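DynE7 (Micromonospora chersina, PDB 2XEM) is a hot-dog-fold thioesterase of dynemicin biosynthesis that binds a conjugated polyene and probably releases such chains by hydrolysing their thioesters. Local coordinates at residues A31-W36 with L111-R116; H39-F44 with Q117-M122; D47-V52 with R139-R144; G59-T64 with H127-V132. All blocks are in the same frame, centred on the assembly; numbering follows the deposited sequence.

In the fold
Contacts 1 and 2 join the same two elements, helix 32-48 and strand 110-124, at successive places along both; their centres lie 14 Å apart. Contact 3 takes over where that helix ends, its centre 11 Å from that of contact 2, and touches it through Phe44 CZ, which packs 3.5 Å from Ala141 C. Contact 4, its centre 12 Å from that of contact 2, sits on the same sheet, where the backbones of 59-64 and 117-122 pair. Val52 CG1 and Leu60 CD2, 3.8 Å apart, link contacts 3 and 4. A bound polyene ketone lies about 12 Å from the Tyr33 side chain of contact 1, and contacts 1, 2 and 4 all reach the second subunit.

Contact 1: A31-W36 with L111-R116; sequences AHYLHW and LLAQGR
Tyr33 and Leu112 adopt the same first torsion, CG anti to the carbonyl carbon (chi1 -71° and -63°), and this swings the phenol off the first turn of the helix toward the strand while Leu112 leans out to meet it. The two side chains cross at about a right angle. Leu112 CB lies at the ring edge, near the ring plane and 4.2 Å from Tyr33 CE1, whereas Leu112 CD1 stops 4.1 Å from Tyr33 OH. Closer still is Ala113, whose CB approaches obliquely to 3.7 Å from Tyr33 CE1. Two successive strand residues can meet one ring because Leu112 and Ala113 form a classic beta bulge opposite Tyr101, which turns both toward the helix. In the hot-dog fold the sheet wraps around a long central helix, and this is the place where the start of helix 32-48 rests on strand 110-124. The phenol oxygen has a polar link as well: a water sits 3.1 Å from Tyr33 OH and donates to Leu112 O at 2.9 Å. Trp36, one turn on, lays CZ3 over one face of the Tyr33 ring, 3.7 Å above its plane and offset toward the rim. Phe71 and Tyr101 meet the same ring edge-to-face.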
loop_
_atom_site.group_PDB
_atom_site.type_symbol
_atom_site.label_atom_id
_atom_site.label_comp_id
_atom_site.label_asym_id
_atom_site.label_seq_id
_atom_site.Cartn_x
_atom_site.Cartn_y
_atom_site.Cartn_z
ATOM N N ALA D 31 0.095 -7.097 -7.071
ATOM C CA ALA D 31 1.253 -6.830 -6.201
ATOM C C ALA D 31 0.987 -7.126 -4.699
ATOM O O ALA D 31 1.936 -7.382 -3.961
ATOM C CB ALA D 31 1.711 -5.398 -6.382
ATOM N N HIS D 32 -0.292 -7.080 -4.259
ATOM C CA HIS D 32 -0.674 -7.463 -2.891
ATOM C C HIS D 32 -0.299 -8.866 -2.484
ATOM O O HIS D 32 0.038 -9.093 -1.322
ATOM C CB HIS D 32 -2.148 -7.121 -2.570
ATOM C CG HIS D 32 -2.423 -5.651 -2.751
ATOM N ND1 HIS D 32 -1.764 -4.696 -1.999
ATOM C CD2 HIS D 32 -3.224 -5.026 -3.639
ATOM C CE1 HIS D 32 -2.204 -3.526 -2.428
ATOM N NE2 HIS D 32 -3.071 -3.676 -3.428
ATOM N N TYR D 33 -0.319 -9.808 -3.432
ATOM C CA TYR D 33 0.087 -11.198 -3.181
ATOM C C TYR D 33 1.541 -11.286 -2.690
ATOM O O TYR D 33 1.874 -12.170 -1.893
ATOM C CB TYR D 33 -0.104 -12.041 -4.446
ATOM C CG TYR D 33 -1.552 -12.303 -4.799
ATOM C CD1 TYR D 33 -2.134 -13.541 -4.546
ATOM C CD2 TYR D 33 -2.329 -11.329 -5.441
ATOM C CE1 TYR D 33 -3.441 -13.813 -4.944
ATOM C CE2 TYR D 33 -3.641 -11.586 -5.825
ATOM C CZ TYR D 33 -4.190 -12.833 -5.584
ATOM O OH TYR D 33 -5.473 -13.093 -5.981
ATOM N N LEU D 34 2.395 -10.381 -3.162
ATOM C CA LEU D 34 3.791 -10.298 -2.697
ATOM C C LEU D 34 3.894 -9.717 -1.313
ATOM O O LEU D 34 4.688 -10.226 -0.550
ATOM C CB LEU D 34 4.707 -9.537 -3.704
ATOM C CG LEU D 34 5.048 -10.298 -5.010
ATOM C CD1 LEU D 34 5.512 -11.727 -4.743
ATOM C CD2 LEU D 34 3.867 -10.277 -6.015
ATOM N N HIS D 35 3.080 -8.684 -0.959
ATOM C CA HIS D 35 3.000 -8.191 0.418
ATOM C C HIS D 35 2.661 -9.316 1.369
ATOM O O HIS D 35 3.256 -9.401 2.434
ATOM C CB HIS D 35 1.941 -7.071 0.587
ATOM C CG HIS D 35 2.341 -5.782 -0.015
ATOM N ND1 HIS D 35 2.833 -4.772 0.748
ATOM C CD2 HIS D 35 2.243 -5.364 -1.294
ATOM C CE1 HIS D 35 3.069 -3.776 -0.081
ATOM N NE2 HIS D 35 2.742 -4.104 -1.328
ATOM N N TRP D 36 1.700 -10.186 0.974
ATOM C CA TRP D 36 1.218 -11.282 1.798
ATOM C C TRP D 36 2.295 -12.313 2.141
ATOM O O TRP D 36 2.205 -12.931 3.197
ATOM C CB TRP D 36 0.018 -11.969 1.154
ATOM C CG TRP D 36 -1.180 -11.093 0.922
ATOM C CD1 TRP D 36 -1.419 -9.846 1.443
ATOM C CD2 TRP D 36 -2.301 -11.407 0.099
ATOM N NE1 TRP D 36 -2.607 -9.359 0.971
ATOM C CE2 TRP D 36 -3.176 -10.296 0.144
ATOM C CE3 TRP D 36 -2.661 -12.534 -0.677
ATOM C CZ2 TRP D 36 -4.385 -10.278 -0.547
ATOM C CZ3 TRP D 36 -3.845 -12.496 -1.401
ATOM C CH2 TRP D 36 -4.699 -11.388 -1.321
ATOM N N LEU D 111 -7.382 -22.556 -5.154
ATOM C CA LEU D 111 -6.009 -22.085 -5.309
ATOM C C LEU D 111 -6.005 -20.818 -6.173
ATOM O O LEU D 111 -6.240 -20.878 -7.379
ATOM C CB LEU D 111 -5.107 -23.189 -5.928
ATOM C CG LEU D 111 -3.606 -22.860 -6.036
ATOM C CD1 LEU D 111 -2.961 -22.748 -4.658
ATOM C CD2 LEU D 111 -2.872 -23.892 -6.900
ATOM N N LEU D 112 -5.761 -19.674 -5.553
ATOM C CA LEU D 112 -5.747 -18.381 -6.254
ATOM C C LEU D 112 -4.463 -18.174 -6.991
ATOM O O LEU D 112 -4.461 -17.613 -8.081
ATOM C CB LEU D 112 -5.957 -17.215 -5.263
ATOM C CG LEU D 112 -7.313 -17.173 -4.507
ATOM C CD1 LEU D 112 -7.429 -15.903 -3.661
ATOM C CD2 LEU D 112 -8.497 -17.275 -5.453
ATOM N N ALA D 113 -3.359 -18.648 -6.402
ATOM C CA ALA D 113 -2.011 -18.273 -6.788
ATOM C C ALA D 113 -1.018 -19.157 -6.086
ATOM O O ALA D 113 -1.352 -19.826 -5.092
ATOM C CB ALA D 113 -1.743 -16.816 -6.402
ATOM N N GLN D 114 0.216 -19.186 -6.620
ATOM C CA GLN D 114 1.359 -19.753 -5.902
ATOM C C GLN D 114 2.499 -18.748 -5.960
ATOM O O GLN D 114 2.494 -17.850 -6.803
ATOM C CB GLN D 114 1.779 -21.118 -6.468
ATOM C CG GLN D 114 0.764 -22.241 -6.159
ATOM C CD GLN D 114 1.124 -23.522 -6.831
ATOM O OE1 GLN D 114 1.323 -23.579 -8.038
ATOM N NE2 GLN D 114 1.212 -24.593 -6.059
ATOM N N GLY D 115 3.441 -18.878 -5.039
ATOM C CA GLY D 115 4.580 -17.980 -5.016
ATOM C C GLY D 115 5.824 -18.594 -4.442
ATOM O O GLY D 115 5.799 -19.709 -3.902
ATOM N N ARG D 116 6.930 -17.849 -4.555
ATOM C CA ARG D 116 8.220 -18.261 -4.016
ATOM C C ARG D 116 8.975 -17.014 -3.650
ATOM O O ARG D 116 8.801 -15.981 -4.299
ATOM C CB ARG D 116 9.077 -19.017 -5.068
ATOM C CG ARG D 116 8.582 -20.361 -5.506
ATOM C CD ARG D 116 9.602 -21.049 -6.439
ATOM N NE ARG D 116 10.084 -20.197 -7.551
ATOM C CZ ARG D 116 9.499 -20.084 -8.739
ATOM N NH1 ARG D 116 8.366 -20.728 -8.997
ATOM N NH2 ARG D 116 10.048 -19.339 -9.685
HETATM O O HOH W 1 -4.752 -14.742 -8.468
#

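Contact 2: H39-F44 with Q117-M122; sequences HCREHF and QTVACM
Arg41 leaves the helix pointing at the strand, and from CB its CG takes the position between the backbone N and the carbonyl carbon (chi1 71°). The chain then runs extended from CG to NE, crossing Gln117 at about a right angle. CD is the first atom to arrive, 3.5 Å from Gln117 OE1. At the tip, Arg41 NH1 donates to Gln117 OE1 over 2.8 Å with an N-H...O angle of 150°. The acceptor lies at the guanidinium edge, in its plane, but the donor stands above the amide's carbonyl plane, 61° out of it and not on a lone pair. Beside this bond, Val119 CG1 comes obliquely to 3.4 Å from Arg41 NH1. The same nitrogen is hydrogen-bonded to Thr64 OG1 on strand 60-71, so the central helix of the hot-dog fold is tied to two neighbouring strands, and Phe30 of the second subunit packs on both Arg41 and Gln117. A leucine in place of Arg41 would probably leave Gln117 OE1 and Thr64 OG1 without this donor inside the buried interface. Across the two segments a charged donor thus meets a neutral amide, in line with the guanidinium plane but poorly aligned at the acceptor, and no salt bridge forms.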
loop_
_atom_site.group_PDB
_atom_site.type_symbol
_atom_site.label_atom_id
_atom_site.label_comp_id
_atom_site.label_asym_id
_atom_site.label_seq_id
_atom_site.Cartn_x
_atom_site.Cartn_y
_atom_site.Cartn_z
ATOM N N HIS D 39 3.932 -10.626 5.088
ATOM C CA HIS D 39 3.068 -10.779 6.264
ATOM C C HIS D 39 3.159 -12.206 6.809
ATOM O O HIS D 39 3.232 -12.418 8.025
ATOM C CB HIS D 39 1.600 -10.503 5.921
ATOM C CG HIS D 39 1.305 -9.191 5.269
ATOM N ND1 HIS D 39 2.207 -8.144 5.273
ATOM C CD2 HIS D 39 0.201 -8.806 4.605
ATOM C CE1 HIS D 39 1.605 -7.150 4.654
ATOM N NE2 HIS D 39 0.408 -7.501 4.225
ATOM N N CYS D 40 3.091 -13.186 5.906
ATOM C CA CYS D 40 3.224 -14.589 6.253
ATOM C C CYS D 40 4.568 -14.902 6.944
ATOM O O CYS D 40 4.559 -15.508 8.011
ATOM C CB CYS D 40 3.004 -15.469 5.025
ATOM S SG CYS D 40 3.116 -17.247 5.378
ATOM N N ARG D 41 5.703 -14.479 6.371
ATOM C CA ARG D 41 7.012 -14.789 6.962
ATOM C C ARG D 41 7.213 -14.111 8.314
ATOM O O ARG D 41 7.856 -14.687 9.175
ATOM C CB ARG D 41 8.207 -14.558 6.006
ATOM C CG ARG D 41 8.531 -13.094 5.702
ATOM C CD ARG D 41 9.777 -12.886 4.846
ATOM N NE ARG D 41 10.137 -11.465 4.848
ATOM C CZ ARG D 41 10.601 -10.785 3.811
ATOM N NH1 ARG D 41 10.806 -11.389 2.649
ATOM N NH2 ARG D 41 10.898 -9.500 3.934
ATOM N N GLU D 42 6.653 -12.899 8.502
ATOM C CA GLU D 42 6.698 -12.201 9.789
ATOM C C GLU D 42 5.837 -12.892 10.849
ATOM O O GLU D 42 6.276 -12.999 11.976
ATOM C CB GLU D 42 6.244 -10.758 9.634
ATOM C CG GLU D 42 7.221 -9.861 8.911
ATOM C CD GLU D 42 6.537 -8.570 8.507
ATOM O OE1 GLU D 42 6.786 -8.113 7.375
ATOM O OE2 GLU D 42 5.722 -8.039 9.298
ATOM N N HIS D 43 4.608 -13.320 10.489
ATOM C CA HIS D 43 3.681 -14.044 11.373
ATOM C C HIS D 43 4.364 -15.372 11.788
ATOM O O HIS D 43 4.315 -15.747 12.960
ATOM C CB HIS D 43 2.324 -14.262 10.662
ATOM C CG HIS D 43 1.168 -14.743 11.508
ATOM N ND1 HIS D 43 1.268 -14.915 12.908
ATOM C CD2 HIS D 43 -0.083 -15.115 11.120
ATOM C CE1 HIS D 43 0.067 -15.328 13.309
ATOM N NE2 HIS D 43 -0.776 -15.469 12.270
ATOM N N PHE D 44 5.047 -16.036 10.847
ATOM C CA PHE D 44 5.822 -17.247 11.090
ATOM C C PHE D 44 6.872 -17.043 12.179
ATOM O O PHE D 44 6.924 -17.831 13.116
ATOM C CB PHE D 44 6.476 -17.780 9.798
ATOM C CG PHE D 44 7.275 -19.041 10.050
ATOM C CD1 PHE D 44 6.639 -20.269 10.187
ATOM C CD2 PHE D 44 8.659 -18.991 10.205
ATOM C CE1 PHE D 44 7.369 -21.427 10.460
ATOM C CE2 PHE D 44 9.387 -20.150 10.520
ATOM C CZ PHE D 44 8.736 -21.356 10.629
ATOM N N GLN D 117 9.895 -17.142 -2.697
ATOM C CA GLN D 117 10.762 -16.037 -2.307
ATOM C C GLN D 117 12.052 -16.611 -1.752
ATOM O O GLN D 117 12.008 -17.632 -1.053
ATOM C CB GLN D 117 10.046 -15.253 -1.203
ATOM C CG GLN D 117 10.685 -13.993 -0.786
ATOM C CD GLN D 117 9.867 -13.469 0.342
ATOM O OE1 GLN D 117 10.067 -13.838 1.498
ATOM N NE2 GLN D 117 8.846 -12.718 0.008
ATOM N N THR D 118 13.185 -15.941 -2.035
ATOM C CA THR D 118 14.449 -16.248 -1.364
ATOM C C THR D 118 14.822 -15.071 -0.515
ATOM O O THR D 118 14.795 -13.944 -0.991
ATOM C CB THR D 118 15.579 -16.584 -2.363
ATOM O OG1 THR D 118 15.093 -17.513 -3.313
ATOM C CG2 THR D 118 16.833 -17.148 -1.674
ATOM N N VAL D 119 15.186 -15.330 0.734
ATOM C CA VAL D 119 15.671 -14.298 1.650
ATOM C C VAL D 119 17.081 -14.599 2.144
ATOM O O VAL D 119 17.470 -15.765 2.237
ATOM C CB VAL D 119 14.709 -14.007 2.841
ATOM C CG1 VAL D 119 13.304 -13.664 2.386
ATOM C CG2 VAL D 119 14.729 -15.135 3.900
ATOM N N ALA D 120 17.845 -13.564 2.451
ATOM C CA ALA D 120 19.161 -13.718 3.064
ATOM C C ALA D 120 19.130 -13.087 4.463
ATOM O O ALA D 120 18.541 -12.020 4.645
ATOM C CB ALA D 120 20.222 -13.034 2.203
ATOM N N CYS D 121 19.723 -13.764 5.452
ATOM C CA CYS D 121 19.893 -13.220 6.788
ATOM C C CYS D 121 21.125 -12.318 6.777
ATOM O O CYS D 121 22.213 -12.753 6.386
ATOM C CB CYS D 121 20.033 -14.345 7.812
ATOM S SG CYS D 121 18.560 -15.388 7.951
ATOM N N MET D 122 20.942 -11.062 7.178
ATOM C CA MET D 122 22.022 -10.077 7.197
ATOM C C MET D 122 22.007 -9.255 8.467
ATOM O O MET D 122 20.995 -9.185 9.157
ATOM C CB MET D 122 21.981 -9.130 5.982
ATOM C CG MET D 122 21.578 -9.777 4.681
ATOM S SD MET D 122 22.724 -9.398 3.368
ATOM C CE MET D 122 23.380 -10.982 3.139
#

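Contact 3: D47-V52 with R139-R144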
loop_
_atom_site.group_PDB
_atom_site.type_symbol
_atom_site.label_atom_id
_atom_site.label_comp_id
_atom_site.label_asym_id
_atom_site.label_seq_id
_atom_site.Cartn_x
_atom_site.Cartn_y
_atom_site.Cartn_z
ATOM N N ASP D 47 5.204 -16.593 15.627
ATOM C CA ASP D 47 4.673 -17.862 16.114
ATOM C C ASP D 47 5.757 -18.863 16.492
ATOM O O ASP D 47 5.604 -19.578 17.473
ATOM C CB ASP D 47 3.754 -18.502 15.052
ATOM C CG ASP D 47 2.406 -17.840 14.888
ATOM O OD1 ASP D 47 1.982 -17.108 15.813
ATOM O OD2 ASP D 47 1.770 -18.048 13.832
ATOM N N HIS D 48 6.853 -18.934 15.718
ATOM C CA HIS D 48 7.746 -20.101 15.773
ATOM C C HIS D 48 9.212 -19.759 15.982
ATOM O O HIS D 48 10.006 -20.644 16.257
ATOM C CB HIS D 48 7.542 -21.001 14.519
ATOM C CG HIS D 48 6.151 -21.539 14.402
ATOM N ND1 HIS D 48 5.586 -22.312 15.408
ATOM C CD2 HIS D 48 5.237 -21.370 13.422
ATOM C CE1 HIS D 48 4.361 -22.598 15.000
ATOM N NE2 HIS D 48 4.104 -22.052 13.810
ATOM N N ALA D 49 9.583 -18.491 15.804
ATOM C CA ALA D 49 10.956 -18.047 16.005
ATOM C C ALA D 49 10.979 -16.669 16.703
ATOM O O ALA D 49 11.579 -15.732 16.173
ATOM C CB ALA D 49 11.699 -18.018 14.664
ATOM N N PRO D 50 10.324 -16.513 17.896
ATOM C CA PRO D 50 10.214 -15.169 18.503
ATOM C C PRO D 50 11.538 -14.492 18.858
ATOM O O PRO D 50 11.579 -13.272 18.901
ATOM C CB PRO D 50 9.348 -15.419 19.755
ATOM C CG PRO D 50 9.595 -16.843 20.109
ATOM C CD PRO D 50 9.692 -17.532 18.772
ATOM N N GLY D 51 12.587 -15.275 19.137
ATOM C CA GLY D 51 13.928 -14.748 19.391
ATOM C C GLY D 51 14.480 -14.029 18.176
ATOM O O GLY D 51 15.106 -12.975 18.313
ATOM N N VAL D 52 14.234 -14.583 16.967
ATOM C CA VAL D 52 14.627 -13.980 15.686
ATOM C C VAL D 52 13.842 -12.675 15.458
ATOM O O VAL D 52 14.432 -11.669 15.066
ATOM C CB VAL D 52 14.487 -14.965 14.487
ATOM C CG1 VAL D 52 14.909 -14.307 13.186
ATOM C CG2 VAL D 52 15.263 -16.261 14.718
ATOM N N ARG D 139 16.267 -21.863 11.600
ATOM C CA ARG D 139 16.564 -23.149 10.952
ATOM C C ARG D 139 15.622 -24.246 11.496
ATOM O O ARG D 139 14.931 -24.919 10.725
ATOM C CB ARG D 139 18.047 -23.548 11.210
ATOM C CG ARG D 139 18.544 -24.687 10.324
ATOM C CD ARG D 139 19.547 -25.592 11.027
ATOM N NE ARG D 139 19.835 -26.827 10.281
ATOM C CZ ARG D 139 19.092 -27.937 10.317
ATOM N NH1 ARG D 139 17.972 -27.977 11.032
ATOM N NH2 ARG D 139 19.457 -29.007 9.622
ATOM N N ARG D 140 15.597 -24.381 12.827
ATOM C CA ARG D 140 14.761 -25.283 13.606
ATOM C C ARG D 140 13.256 -25.123 13.239
ATOM O O ARG D 140 12.577 -26.098 12.940
ATOM C CB ARG D 140 15.011 -24.962 15.096
ATOM C CG ARG D 140 14.793 -26.070 16.058
ATOM C CD ARG D 140 15.542 -25.840 17.363
ATOM N NE ARG D 140 15.035 -24.699 18.147
ATOM C CZ ARG D 140 15.790 -23.701 18.611
ATOM N NH1 ARG D 140 17.098 -23.682 18.381
ATOM N NH2 ARG D 140 15.244 -22.717 19.303
ATOM N N ALA D 141 12.767 -23.894 13.231
ATOM C CA ALA D 141 11.357 -23.574 12.971
ATOM C C ALA D 141 10.952 -23.894 11.498
ATOM O O ALA D 141 9.930 -24.565 11.262
ATOM C CB ALA D 141 11.088 -22.114 13.308
ATOM N N LEU D 142 11.769 -23.449 10.518
ATOM C CA LEU D 142 11.496 -23.710 9.086
ATOM C C LEU D 142 11.571 -25.189 8.709
ATOM O O LEU D 142 10.798 -25.626 7.865
ATOM C CB LEU D 142 12.443 -22.937 8.182
ATOM C CG LEU D 142 12.300 -21.429 8.098
ATOM C CD1 LEU D 142 13.563 -20.859 7.537
ATOM C CD2 LEU D 142 11.071 -21.012 7.254
ATOM N N SER D 143 12.483 -25.966 9.339
ATOM C CA SER D 143 12.658 -27.380 9.004
ATOM C C SER D 143 11.421 -28.225 9.290
ATOM O O SER D 143 11.254 -29.272 8.685
ATOM C CB SER D 143 13.909 -27.944 9.667
ATOM O OG SER D 143 15.025 -27.247 9.140
ATOM N N ARG D 144 10.515 -27.742 10.129
ATOM C CA ARG D 144 9.239 -28.429 10.403
ATOM C C ARG D 144 8.271 -28.363 9.220
ATOM O O ARG D 144 7.317 -29.134 9.168
ATOM C CB ARG D 144 8.580 -27.881 11.675
ATOM C CG ARG D 144 9.450 -28.076 12.924
ATOM C CD ARG D 144 8.676 -27.982 14.234
ATOM N NE ARG D 144 8.027 -26.677 14.414
ATOM C CZ ARG D 144 8.569 -25.644 15.050
ATOM N NH1 ARG D 144 9.781 -25.744 15.582
ATOM N NH2 ARG D 144 7.901 -24.506 15.166
HETATM O O HOH W 2 8.536 -23.140 17.500
#
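Ala141 packs on the end of helix 32-48, its CB 3.5 Å from the backbone His48 O and 3.9 Å from His48 CB. Ala49 CB adds a looser touch, 4.4 Å from Ala141 CB. Next to this patch the Arg144 guanidinium reaches back, its chain bent at chi3, until NH2 is 3.2 Å from His48 ND1. ND1 lies at the guanidinium edge, near its plane, while the ring and guanidinium planes stand 75° apart. A water bridges the two residues: it accepts from Arg144 NH2 at 2.8 Å and donates to His48 O at 3.2 Å. Further out, Ala141 O sits over the centre of one guanidinium face, 4.1 Å above its plane, and Asp47 CB lies above the rim of one face of the His48 ring. The ring also meets Phe44 and Tyr11, so it is held from its own helix and from strand 11-16. Arg144 is exposed and touches a crystal neighbour, so its exact pose may owe something to the lattice. The Glu137 carboxylate accepts weak hydrogen bonds from the backbone N of Gly51 and Val52, at the start of the short helix 50-55. This is close helix packing through alanine, with His48 and Ala141 CA atoms 5.7 Å apart, joining the C-terminal helix 136-143 to the end of the hot-dog fold's central helix.

Contact 4: G59-T64 with H127-V132; sequences GLALVT and HGLEPV
This is a purely apolar contact between two strands that are not partners of each other but flank the same third strand, 110-124, near its C-terminal end. The evidence is in the backbone: Ala61 and Val63 are backbone-hydrogen-bonded to Met122 and Ala120 on one side, while Glu130 and Val132 are backbone-hydrogen-bonded to Arg123 and Cys121 on the other. With one strand lying between, the nearest CA pair, Ala61 and Leu129, is 8.4 Å apart, and side chains must span the gap. Leu129 does so with both of its methyls. Its CG stands anti to the carbonyl carbon (chi1 -56°), which directs the branch over the middle strand, and the second torsion is turned away from the staggered positions (chi2 137°). From there CD1 reaches Val63 CG2 at 3.9 Å and CD2 reaches Ala61 CB at 4.1 Å, each methyl serving one residue. Strands 60-71, 110-124 and 129-131 are consecutive in the antiparallel sheet of the hot-dog fold, and Ala61 and Val63, two apart on an extended strand, share a face of it. Leu62, between them, packs on Leu56 and Cys121; Leu60, one residue earlier, packs on Val52 and Ala55 of helix 50-55. The Val63 side chain crosses that of Leu129 obliquely and also rests on Met122, a residue of the middle strand. The second subunit adds to the same patch, with its Val25 packed on Ala61 and its Glu74 on Leu129.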
loop_
_atom_site.group_PDB
_atom_site.type_symbol
_atom_site.label_atom_id
_atom_site.label_comp_id
_atom_site.label_asym_id
_atom_site.label_seq_id
_atom_site.Cartn_x
_atom_site.Cartn_y
_atom_site.Cartn_z
ATOM N N GLY D 59 19.209 -5.099 14.839
ATOM C CA GLY D 59 20.229 -5.108 13.794
ATOM C C GLY D 59 20.212 -6.252 12.793
ATOM O O GLY D 59 20.838 -6.136 11.732
ATOM N N LEU D 60 19.537 -7.380 13.116
ATOM C CA LEU D 60 19.323 -8.439 12.124
ATOM C C LEU D 60 18.287 -7.975 11.086
ATOM O O LEU D 60 17.311 -7.331 11.446
ATOM C CB LEU D 60 18.889 -9.756 12.791
ATOM C CG LEU D 60 18.711 -10.993 11.869
ATOM C CD1 LEU D 60 20.047 -11.525 11.348
ATOM C CD2 LEU D 60 17.963 -12.099 12.578
ATOM N N ALA D 61 18.508 -8.300 9.814
ATOM C CA ALA D 61 17.584 -8.012 8.734
ATOM C C ALA D 61 17.411 -9.225 7.827
ATOM O O ALA D 61 18.371 -9.962 7.544
ATOM C CB ALA D 61 18.082 -6.817 7.923
ATOM N N LEU D 62 16.166 -9.434 7.391
ATOM C CA LEU D 62 15.851 -10.390 6.334
ATOM C C LEU D 62 15.786 -9.637 5.030
ATOM O O LEU D 62 14.898 -8.793 4.836
ATOM C CB LEU D 62 14.545 -11.156 6.608
ATOM C CG LEU D 62 14.474 -12.017 7.884
ATOM C CD1 LEU D 62 13.130 -12.705 7.970
ATOM C CD2 LEU D 62 15.580 -13.058 7.965
ATOM N N VAL D 63 16.754 -9.897 4.156
ATOM C CA VAL D 63 16.856 -9.186 2.882
ATOM C C VAL D 63 16.335 -10.101 1.756
ATOM O O VAL D 63 16.836 -11.220 1.586
ATOM C CB VAL D 63 18.320 -8.725 2.677
ATOM C CG1 VAL D 63 18.553 -8.128 1.279
ATOM C CG2 VAL D 63 18.743 -7.747 3.791
ATOM N N THR D 64 15.301 -9.653 1.026
ATOM C CA THR D 64 14.771 -10.418 -0.095
ATOM C C THR D 64 15.769 -10.401 -1.273
ATOM O O THR D 64 16.223 -9.347 -1.690
ATOM C CB THR D 64 13.360 -9.923 -0.493
ATOM O OG1 THR D 64 12.545 -9.835 0.668
ATOM C CG2 THR D 64 12.670 -10.848 -1.480
ATOM N N HIS D 127 27.324 1.252 6.619
ATOM C CA HIS D 127 26.169 1.737 5.861
ATOM C C HIS D 127 25.638 0.656 4.896
ATOM O O HIS D 127 24.746 0.919 4.077
ATOM C CB HIS D 127 26.484 3.060 5.149
ATOM C CG HIS D 127 25.329 4.011 5.160
ATOM N ND1 HIS D 127 25.069 4.821 6.259
ATOM C CD2 HIS D 127 24.380 4.233 4.217
ATOM C CE1 HIS D 127 23.984 5.514 5.946
ATOM N NE2 HIS D 127 23.531 5.196 4.726
ATOM N N GLY D 128 26.190 -0.552 5.031
ATOM C CA GLY D 128 25.766 -1.738 4.297
ATOM C C GLY D 128 25.386 -2.902 5.191
ATOM O O GLY D 128 25.403 -2.804 6.422
ATOM N N LEU D 129 25.020 -4.010 4.565
ATOM C CA LEU D 129 24.674 -5.239 5.273
ATOM C C LEU D 129 25.645 -6.335 4.875
ATOM O O LEU D 129 26.173 -6.327 3.759
ATOM C CB LEU D 129 23.223 -5.671 4.975
ATOM C CG LEU D 129 22.127 -4.651 5.261
ATOM C CD1 LEU D 129 21.104 -4.625 4.142
ATOM C CD2 LEU D 129 21.479 -4.896 6.607
ATOM N N GLU D 130 25.895 -7.270 5.796
ATOM C CA GLU D 130 26.769 -8.419 5.552
ATOM C C GLU D 130 26.058 -9.759 5.866
ATOM O O GLU D 130 25.227 -9.779 6.788
ATOM C CB GLU D 130 28.125 -8.254 6.273
ATOM C CG GLU D 130 28.122 -8.464 7.773
ATOM C CD GLU D 130 29.490 -8.434 8.433
ATOM O OE1 GLU D 130 30.443 -9.034 7.883
ATOM O OE2 GLU D 130 29.597 -7.843 9.533
ATOM N N PRO D 131 26.369 -10.870 5.128
ATOM C CA PRO D 131 25.703 -12.155 5.401
ATOM C C PRO D 131 25.988 -12.669 6.799
ATOM O O PRO D 131 27.099 -12.522 7.306
ATOM C CB PRO D 131 26.285 -13.107 4.345
ATOM C CG PRO D 131 26.856 -12.243 3.316
ATOM C CD PRO D 131 27.332 -11.014 4.019
ATOM N N VAL D 132 24.956 -13.228 7.431
ATOM C CA VAL D 132 25.048 -13.906 8.722
ATOM C C VAL D 132 24.411 -15.286 8.526
ATOM O O VAL D 132 23.472 -15.417 7.738
ATOM C CB VAL D 132 24.331 -13.073 9.832
ATOM C CG1 VAL D 132 24.173 -13.844 11.129
ATOM C CG2 VAL D 132 25.055 -11.757 10.091
#